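Local coordinates for protein esterase E25 (Uncultured bacterium, PDB 4Q05) that probably hydrolyses carboxylic esters, as an esterase of the GTSAG motif subfamily of the bacterial hormone-sensitive lipase family, at residues A[184-198]-A[215-228]. Numbering follows the deposited sequence.
Sequences VFTVYQHLLKQGSAQ and LVQHLIEQEVDLPG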
ATOM      1  N   VAL A 184      11.201   2.901  26.935  1.00 26.52           N
ATOM      2  CA  VAL A 184      11.804   3.142  25.636  1.00 25.40           C
ATOM      3  C   VAL A 184      12.609   4.437  25.670  1.00 27.34           C
ATOM      4  O   VAL A 184      13.750   4.480  25.221  1.00 26.78           O
ATOM      5  CB  VAL A 184      10.768   3.144  24.504  1.00 27.33           C
ATOM      6  CG1 VAL A 184      11.428   3.528  23.207  1.00 30.01           C
ATOM      7  CG2 VAL A 184      10.140   1.755  24.389  1.00 24.70           C
ATOM      8  N   PHE A 185      12.035   5.484  26.246  1.00 29.64           N
ATOM      9  CA  PHE A 185      12.759   6.747  26.360  1.00 29.40           C
ATOM     10  C   PHE A 185      14.061   6.583  27.151  1.00 30.80           C
ATOM     11  O   PHE A 185      15.108   7.104  26.764  1.00 29.56           O
ATOM     12  CB  PHE A 185      11.868   7.802  27.005  1.00 30.52           C
ATOM     13  CG  PHE A 185      12.538   9.129  27.185  1.00 35.16           C
ATOM     14  CD1 PHE A 185      12.754   9.958  26.101  1.00 39.39           C
ATOM     15  CD2 PHE A 185      12.946   9.548  28.438  1.00 39.98           C
ATOM     16  CE1 PHE A 185      13.373  11.184  26.259  1.00 45.33           C
ATOM     17  CE2 PHE A 185      13.563  10.775  28.606  1.00 44.19           C
ATOM     18  CZ  PHE A 185      13.772  11.594  27.514  1.00 39.40           C
ATOM     19  N   THR A 186      13.992   5.842  28.253  1.00 27.87           N
ATOM     20  CA  THR A 186      15.160   5.623  29.108  1.00 30.27           C
ATOM     21  C   THR A 186      16.300   4.991  28.336  1.00 26.43           C
ATOM     22  O   THR A 186      17.436   5.450  28.395  1.00 28.09           O
ATOM     23  CB  THR A 186      14.799   4.719  30.311  1.00 27.19           C
ATOM     24  OG1 THR A 186      13.929   5.429  31.193  1.00 31.87           O
ATOM     25  CG2 THR A 186      16.035   4.306  31.077  1.00 27.21           C
ATOM     26  N   VAL A 187      15.994   3.934  27.589  1.00 27.20           N
ATOM     27  CA  VAL A 187      17.024   3.263  26.818  1.00 25.11           C
ATOM     28  C   VAL A 187      17.558   4.176  25.726  1.00 24.36           C
ATOM     29  O   VAL A 187      18.769   4.267  25.506  1.00 27.49           O
ATOM     30  CB  VAL A 187      16.502   1.950  26.200  1.00 28.47           C
ATOM     31  CG1 VAL A 187      17.510   1.395  25.199  1.00 26.16           C
ATOM     32  CG2 VAL A 187      16.230   0.944  27.291  1.00 25.88           C
ATOM     33  N   TYR A 188      16.657   4.869  25.042  1.00 25.78           N
ATOM     34  CA  TYR A 188      17.088   5.782  23.985  1.00 30.55           C
ATOM     35  C   TYR A 188      18.032   6.871  24.521  1.00 32.95           C
ATOM     36  O   TYR A 188      19.086   7.128  23.938  1.00 28.22           O
ATOM     37  CB  TYR A 188      15.886   6.425  23.298  1.00 30.56           C
ATOM     38  CG  TYR A 188      16.259   7.254  22.094  1.00 29.89           C
ATOM     39  CD1 TYR A 188      16.603   6.642  20.890  1.00 31.98           C
ATOM     40  CD2 TYR A 188      16.270   8.642  22.158  1.00 30.14           C
ATOM     41  CE1 TYR A 188      16.951   7.390  19.783  1.00 28.87           C
ATOM     42  CE2 TYR A 188      16.611   9.400  21.056  1.00 29.89           C
ATOM     43  CZ  TYR A 188      16.945   8.765  19.867  1.00 28.64           C
ATOM     44  OH  TYR A 188      17.288   9.507  18.759  1.00 33.35           O
ATOM     45  N   GLN A 189      17.649   7.513  25.622  1.00 27.81           N
ATOM     46  CA  GLN A 189      18.500   8.551  26.206  1.00 33.18           C
ATOM     47  C   GLN A 189      19.871   8.004  26.537  1.00 30.41           C
ATOM     48  O   GLN A 189      20.887   8.641  26.264  1.00 34.73           O
ATOM     49  CB  GLN A 189      17.866   9.146  27.463  1.00 33.40           C
ATOM     50  CG  GLN A 189      16.807  10.196  27.167  1.00 45.83           C
ATOM     51  CD  GLN A 189      17.059  11.516  27.896  1.00 65.84           C
ATOM     52  OE1 GLN A 189      17.053  11.571  29.137  1.00 56.08           O
ATOM     53  NE2 GLN A 189      17.283  12.588  27.127  1.00 55.40           N
ATOM     54  N   HIS A 190      19.903   6.816  27.130  1.00 33.72           N
ATOM     55  CA  HIS A 190      21.172   6.190  27.462  1.00 30.49           C
ATOM     56  C   HIS A 190      22.036   6.022  26.226  1.00 37.01           C
ATOM     57  O   HIS A 190      23.230   6.307  26.252  1.00 34.35           O
ATOM     58  CB  HIS A 190      20.957   4.842  28.140  1.00 33.84           C
ATOM     59  CG  HIS A 190      22.216   4.054  28.327  1.00 44.16           C
ATOM     60  ND1 HIS A 190      23.076   4.265  29.381  1.00 45.10           N
ATOM     61  CD2 HIS A 190      22.762   3.053  27.592  1.00 45.62           C
ATOM     62  CE1 HIS A 190      24.098   3.432  29.292  1.00 47.77           C
ATOM     63  NE2 HIS A 190      23.929   2.682  28.216  1.00 49.90           N
ATOM     64  N   LEU A 191      21.425   5.558  25.140  1.00 31.52           N
ATOM     65  CA  LEU A 191      22.163   5.335  23.908  1.00 31.04           C
ATOM     66  C   LEU A 191      22.775   6.619  23.354  1.00 32.38           C
ATOM     67  O   LEU A 191      23.902   6.602  22.865  1.00 34.67           O
ATOM     68  CB  LEU A 191      21.266   4.662  22.857  1.00 31.00           C
ATOM     69  CG  LEU A 191      20.823   3.243  23.215  1.00 30.13           C
ATOM     70  CD1 LEU A 191      19.750   2.757  22.252  1.00 32.71           C
ATOM     71  CD2 LEU A 191      22.025   2.295  23.222  1.00 33.34           C
ATOM     72  N   LEU A 192      22.035   7.725  23.431  1.00 29.85           N
ATOM     73  CA  LEU A 192      22.553   9.011  22.969  1.00 33.67           C
ATOM     74  C   LEU A 192      23.758   9.490  23.782  1.00 37.95           C
ATOM     75  O   LEU A 192      24.585  10.238  23.267  1.00 34.95           O
ATOM     76  CB  LEU A 192      21.472  10.088  22.977  1.00 29.95           C
ATOM     77  CG  LEU A 192      20.331   9.917  21.970  1.00 41.15           C
ATOM     78  CD1 LEU A 192      19.837  11.258  21.475  1.00 36.61           C
ATOM     79  CD2 LEU A 192      20.769   9.058  20.807  1.00 37.64           C
ATOM     80  N   LYS A 193      23.853   9.073  25.044  1.00 34.20           N
ATOM     81  CA  LYS A 193      25.048   9.350  25.841  1.00 43.86           C
ATOM     82  C   LYS A 193      26.251   8.646  25.224  1.00 46.17           C
ATOM     83  O   LYS A 193      27.393   9.073  25.398  1.00 47.93           O
ATOM     84  CB  LYS A 193      24.870   8.883  27.295  1.00 41.32           C
ATOM     85  CG  LYS A 193      24.183   9.888  28.215  1.00 51.59           C
ATOM     86  CD  LYS A 193      23.943   9.327  29.636  1.00 54.03           C
ATOM     87  CE  LYS A 193      25.232   9.206  30.465  1.00 71.34           C
ATOM     88  NZ  LYS A 193      25.817   7.822  30.503  1.00 62.83           N
ATOM     89  N   GLN A 194      25.973   7.575  24.486  1.00 39.80           N
ATOM     90  CA  GLN A 194      26.998   6.658  23.984  1.00 44.01           C
ATOM     91  C   GLN A 194      27.491   6.986  22.583  1.00 44.61           C
ATOM     92  O   GLN A 194      28.611   6.630  22.218  1.00 48.48           O
ATOM     93  CB  GLN A 194      26.435   5.235  23.942  1.00 46.48           C
ATOM     94  CG  GLN A 194      27.104   4.245  24.863  1.00 57.30           C
ATOM     95  CD  GLN A 194      26.416   4.150  26.205  1.00 61.75           C
ATOM     96  OE1 GLN A 194      26.221   3.055  26.735  1.00 68.49           O
ATOM     97  NE2 GLN A 194      26.045   5.299  26.767  1.00 56.38           N
ATOM     98  N   GLY A 195      26.639   7.616  21.781  1.00 42.87           N
ATOM     99  CA  GLY A 195      26.945   7.827  20.379  1.00 38.41           C
ATOM    100  C   GLY A 195      25.858   8.591  19.657  1.00 35.60           C
ATOM    101  O   GLY A 195      24.872   8.994  20.259  1.00 38.31           O
ATOM    102  N   SER A 196      26.038   8.783  18.356  1.00 35.78           N
ATOM    103  CA  SER A 196      25.151   9.631  17.577  1.00 35.39           C
ATOM    104  C   SER A 196      23.801   8.972  17.290  1.00 33.98           C
ATOM    105  O   SER A 196      23.741   7.807  16.899  1.00 33.62           O
ATOM    106  CB  SER A 196      25.819   9.994  16.249  1.00 38.51           C
ATOM    107  OG  SER A 196      24.882  10.601  15.368  1.00 41.54           O
ATOM    108  N   ALA A 197      22.727   9.736  17.459  1.00 32.01           N
ATOM    109  CA  ALA A 197      21.382   9.241  17.182  1.00 32.94           C
ATOM    110  C   ALA A 197      21.245   8.878  15.706  1.00 29.36           C
ATOM    111  O   ALA A 197      20.429   8.037  15.328  1.00 31.39           O
ATOM    112  CB  ALA A 197      20.349  10.296  17.562  1.00 35.50           C
ATOM    113  N   GLN A 198      22.062   9.508  14.870  1.00 32.10           N
ATOM    114  CA  GLN A 198      21.961   9.320  13.427  1.00 32.49           C
ATOM    115  C   GLN A 198      22.392   7.921  13.002  1.00 33.62           C
ATOM    116  O   GLN A 198      22.075   7.465  11.898  1.00 32.61           O
ATOM    117  CB  GLN A 198      22.781  10.393  12.699  1.00 39.03           C
ATOM    118  CG  GLN A 198      22.647  10.367  11.190  1.00 42.58           C
ATOM    119  CD  GLN A 198      21.235  10.646  10.721  1.00 47.92           C
ATOM    120  OE1 GLN A 198      20.482  11.371  11.376  1.00 44.29           O
ATOM    121  NE2 GLN A 198      20.865  10.069   9.576  1.00 43.73           N
ATOM    122  N   LEU A 215       7.300   8.020  21.050  1.00 25.54           N
ATOM    123  CA  LEU A 215       8.626   8.471  21.462  1.00 27.02           C
ATOM    124  C   LEU A 215       9.175   9.544  20.530  1.00 30.94           C
ATOM    125  O   LEU A 215       9.686  10.575  20.974  1.00 29.24           O
ATOM    126  CB  LEU A 215       9.609   7.308  21.488  1.00 29.70           C
ATOM    127  CG  LEU A 215      11.043   7.787  21.730  1.00 33.66           C
ATOM    128  CD1 LEU A 215      11.148   8.444  23.104  1.00 36.75           C
ATOM    129  CD2 LEU A 215      12.023   6.636  21.612  1.00 35.65           C
ATOM    130  N   VAL A 216       9.094   9.299  19.227  1.00 27.38           N
ATOM    131  CA  VAL A 216       9.657  10.253  18.285  1.00 28.68           C
ATOM    132  C   VAL A 216       8.958  11.609  18.418  1.00 28.07           C
ATOM    133  O   VAL A 216       9.597  12.643  18.326  1.00 28.31           O
ATOM    134  CB  VAL A 216       9.591   9.740  16.833  1.00 28.56           C
ATOM    135  CG1 VAL A 216      10.075  10.819  15.867  1.00 28.45           C
ATOM    136  CG2 VAL A 216      10.438   8.486  16.694  1.00 23.63           C
ATOM    137  N   GLN A 217       7.646  11.595  18.628  1.00 25.52           N
ATOM    138  CA  GLN A 217       6.899  12.831  18.819  1.00 30.84           C
ATOM    139  C   GLN A 217       7.388  13.589  20.057  1.00 33.49           C
ATOM    140  O   GLN A 217       7.560  14.807  20.029  1.00 36.89           O
ATOM    141  CB  GLN A 217       5.401  12.531  18.911  1.00 29.21           C
ATOM    142  CG  GLN A 217       4.812  12.175  17.554  1.00 29.10           C
ATOM    143  CD  GLN A 217       3.460  11.523  17.651  1.00 30.47           C
ATOM    144  OE1 GLN A 217       3.176  10.798  18.598  1.00 30.02           O
ATOM    145  NE2 GLN A 217       2.622  11.764  16.665  1.00 30.60           N
ATOM    146  N   HIS A 218       7.626  12.845  21.130  1.00 34.44           N
ATOM    147  CA  HIS A 218       8.180  13.393  22.364  1.00 35.54           C
ATOM    148  C   HIS A 218       9.567  13.999  22.115  1.00 40.94           C
ATOM    149  O   HIS A 218       9.819  15.158  22.457  1.00 38.62           O
ATOM    150  CB  HIS A 218       8.251  12.292  23.423  1.00 38.56           C
ATOM    151  CG  HIS A 218       8.712  12.763  24.770  1.00 53.18           C
ATOM    152  ND1 HIS A 218       8.234  13.911  25.366  1.00 53.21           N
ATOM    153  CD2 HIS A 218       9.596  12.227  25.648  1.00 51.81           C
ATOM    154  CE1 HIS A 218       8.810  14.068  26.545  1.00 54.12           C
ATOM    155  NE2 HIS A 218       9.639  13.058  26.740  1.00 57.74           N
ATOM    156  N   LEU A 219      10.454  13.222  21.495  1.00 29.63           N
ATOM    157  CA  LEU A 219      11.793  13.707  21.155  1.00 30.89           C
ATOM    158  C   LEU A 219      11.752  15.001  20.356  1.00 39.51           C
ATOM    159  O   LEU A 219      12.540  15.918  20.601  1.00 38.45           O
ATOM    160  CB  LEU A 219      12.578  12.663  20.363  1.00 30.93           C
ATOM    161  CG  LEU A 219      12.823  11.318  21.031  1.00 35.18           C
ATOM    162  CD1 LEU A 219      13.474  10.358  20.041  1.00 27.18           C
ATOM    163  CD2 LEU A 219      13.675  11.484  22.282  1.00 31.07           C
ATOM    164  N   ILE A 220      10.859  15.067  19.377  1.00 35.84           N
ATOM    165  CA  ILE A 220      10.764  16.253  18.544  1.00 37.39           C
ATOM    166  C   ILE A 220      10.336  17.450  19.385  1.00 39.21           C
ATOM    167  O   ILE A 220      10.875  18.545  19.230  1.00 43.23           O
ATOM    168  CB  ILE A 220       9.805  16.032  17.360  1.00 37.41           C
ATOM    169  CG1 ILE A 220      10.447  15.086  16.346  1.00 32.02           C
ATOM    170  CG2 ILE A 220       9.469  17.345  16.687  1.00 36.36           C
ATOM    171  CD1 ILE A 220       9.456  14.505  15.354  1.00 36.06           C
ATOM    172  N   GLU A 221       9.383  17.224  20.285  1.00 39.00           N
ATOM    173  CA  GLU A 221       8.911  18.249  21.210  1.00 42.58           C
ATOM    174  C   GLU A 221      10.056  18.762  22.075  1.00 49.23           C
ATOM    175  O   GLU A 221      10.209  19.966  22.272  1.00 45.50           O
ATOM    176  CB  GLU A 221       7.845  17.676  22.145  1.00 46.28           C
ATOM    177  CG  GLU A 221       6.487  17.409  21.517  1.00 57.97           C
ATOM    178  CD  GLU A 221       5.533  16.692  22.475  1.00 67.00           C
ATOM    179  OE1 GLU A 221       5.872  16.580  23.681  1.00 68.63           O
ATOM    180  OE2 GLU A 221       4.454  16.237  22.020  1.00 64.03           O
ATOM    181  N   GLN A 222      10.837  17.825  22.607  1.00 46.42           N
ATOM    182  CA  GLN A 222      11.925  18.122  23.529  1.00 43.55           C
ATOM    183  C   GLN A 222      13.217  18.497  22.813  1.00 42.66           C
ATOM    184  O   GLN A 222      14.234  18.749  23.455  1.00 48.63           O
ATOM    185  CB  GLN A 222      12.183  16.924  24.439  1.00 41.24           C
ATOM    186  CG  GLN A 222      11.023  16.589  25.349  1.00 44.22           C
ATOM    187  CD  GLN A 222      10.704  17.718  26.315  1.00 62.68           C
ATOM    188  OE1 GLN A 222       9.561  18.181  26.399  1.00 60.71           O
ATOM    189  NE2 GLN A 222      11.716  18.169  27.051  1.00 58.89           N
ATOM    190  N   GLU A 223      13.172  18.542  21.485  1.00 40.97           N
ATOM    191  CA  GLU A 223      14.345  18.898  20.683  1.00 48.67           C
ATOM    192  C   GLU A 223      15.525  17.963  20.925  1.00 43.06           C
ATOM    193  O   GLU A 223      16.681  18.367  20.828  1.00 45.46           O
ATOM    194  CB  GLU A 223      14.759  20.357  20.924  1.00 45.72           C
ATOM    195  CG  GLU A 223      13.748  21.364  20.400  1.00 56.08           C
ATOM    196  CD  GLU A 223      14.027  22.784  20.864  1.00 67.59           C
ATOM    197  OE1 GLU A 223      15.141  23.046  21.371  1.00 65.86           O
ATOM    198  OE2 GLU A 223      13.127  23.639  20.721  1.00 65.63           O
ATOM    199  N   VAL A 224      15.228  16.711  21.246  1.00 39.14           N
ATOM    200  CA  VAL A 224      16.264  15.696  21.383  1.00 39.38           C
ATOM    201  C   VAL A 224      16.612  15.130  20.009  1.00 39.34           C
ATOM    202  O   VAL A 224      15.753  15.057  19.132  1.00 38.21           O
ATOM    203  CB  VAL A 224      15.795  14.565  22.302  1.00 33.57           C
ATOM    204  CG1 VAL A 224      16.888  13.530  22.473  1.00 33.15           C
ATOM    205  CG2 VAL A 224      15.373  15.134  23.649  1.00 39.10           C
ATOM    206  N   ASP A 225      17.871  14.750  19.816  1.00 35.38           N
ATOM    207  CA  ASP A 225      18.309  14.170  18.551  1.00 34.85           C
ATOM    208  C   ASP A 225      17.441  12.960  18.176  1.00 33.63           C
ATOM    209  O   ASP A 225      17.044  12.184  19.040  1.00 33.45           O
ATOM    210  CB  ASP A 225      19.774  13.760  18.639  1.00 33.47           C
ATOM    211  CG  ASP A 225      20.729  14.950  18.575  1.00 44.53           C
ATOM    212  OD1 ASP A 225      20.263  16.107  18.575  1.00 47.13           O
ATOM    213  OD2 ASP A 225      21.955  14.718  18.524  1.00 45.22           O
ATOM    214  N   LEU A 226      17.150  12.805  16.889  1.00 32.59           N
ATOM    215  CA  LEU A 226      16.242  11.746  16.432  1.00 28.08           C
ATOM    216  C   LEU A 226      17.005  10.594  15.816  1.00 27.82           C
ATOM    217  O   LEU A 226      18.128  10.766  15.363  1.00 30.05           O
ATOM    218  CB  LEU A 226      15.276  12.295  15.389  1.00 30.70           C
ATOM    219  CG  LEU A 226      14.491  13.538  15.799  1.00 33.90           C
ATOM    220  CD1 LEU A 226      13.598  13.985  14.647  1.00 35.26           C
ATOM    221  CD2 LEU A 226      13.668  13.242  17.029  1.00 33.30           C
ATOM    222  N   PRO A 227      16.389   9.405  15.779  1.00 30.64           N
ATOM    223  CA  PRO A 227      17.038   8.288  15.080  1.00 29.31           C
ATOM    224  C   PRO A 227      17.260   8.634  13.608  1.00 30.55           C
ATOM    225  O   PRO A 227      16.566   9.500  13.073  1.00 26.76           O
ATOM    226  CB  PRO A 227      16.007   7.153  15.197  1.00 28.11           C
ATOM    227  CG  PRO A 227      15.181   7.495  16.370  1.00 30.59           C
ATOM    228  CD  PRO A 227      15.104   9.007  16.378  1.00 33.46           C
ATOM    229  N   GLY A 228      18.218   7.969  12.970  1.00 26.99           N
ATOM    230  CA  GLY A 228      18.466   8.162  11.556  1.00 30.57           C
ATOM    231  C   GLY A 228      17.366   7.583  10.675  1.00 30.88           C
ATOM    232  O   GLY A 228      17.210   7.985   9.524  1.00 30.61           O
TER
HETATM  233  O   HOH W   1      23.158  12.277  18.636  1.00 37.55           O
HETATM  234  O   HOH W   2      18.144  10.357   8.605  1.00 37.36           O
HETATM  235  O   HOH W   3      19.986  12.599  14.287  1.00 40.71           O
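Helix-helix packing on one side of the central sheet of an alpha/beta hydrolase fold joins 184-198 to 215-228, where F185 and Y188 meet L215, H218 and L219, and Y188 reaches on to the chain that leaves the second helix. The axes of 184-194 and 215-221 come within 11.2 Å at 54°, and both helices pack on strand 200-205, which L191 touches from one helix and L215 from the other. V184 CG1 meets L215 CD2 at 3.5 Å, beside strands 132-136 and 164-168. Because F185 holds CG anti to its amide nitrogen (chi1 179°), its ring lies against L215 and H218: L215 CD1 sits in plane at the rim, H218 turns an edge to one face in a T-shaped pair with centroids 5.3 Å apart, and Q189 CG lies over the opposite face near its rim. Y188 joins the helix pair to the loop beyond it. L219 CD1 presses obliquely on its CE2 at 3.4 Å, L192 CD2 lies over one face, and P227 CG approaches CE1. The buried hydroxyl donates to D225 O at 2.7 Å, from 39° above the carbonyl plane, tying the helix to the loop that follows the Schellman motif at E223. A phenylalanine in place of Y188 would keep the ring but is likely to deprive D225 O of this donor and loosen the loop's hold on the helix. Further along, L192 CD1 and A197 CB both rest against D225 CB. The two segments then lead into the neighbouring parallel strands 200-205 and 229-235, and G228 N makes a weak bond to A197 O. Waters bridge the two segments at this end: one accepts from A197 N and donates to D225 OD2, another accepts from Q198 NE2 and donates to G228 O at 2.7 Å.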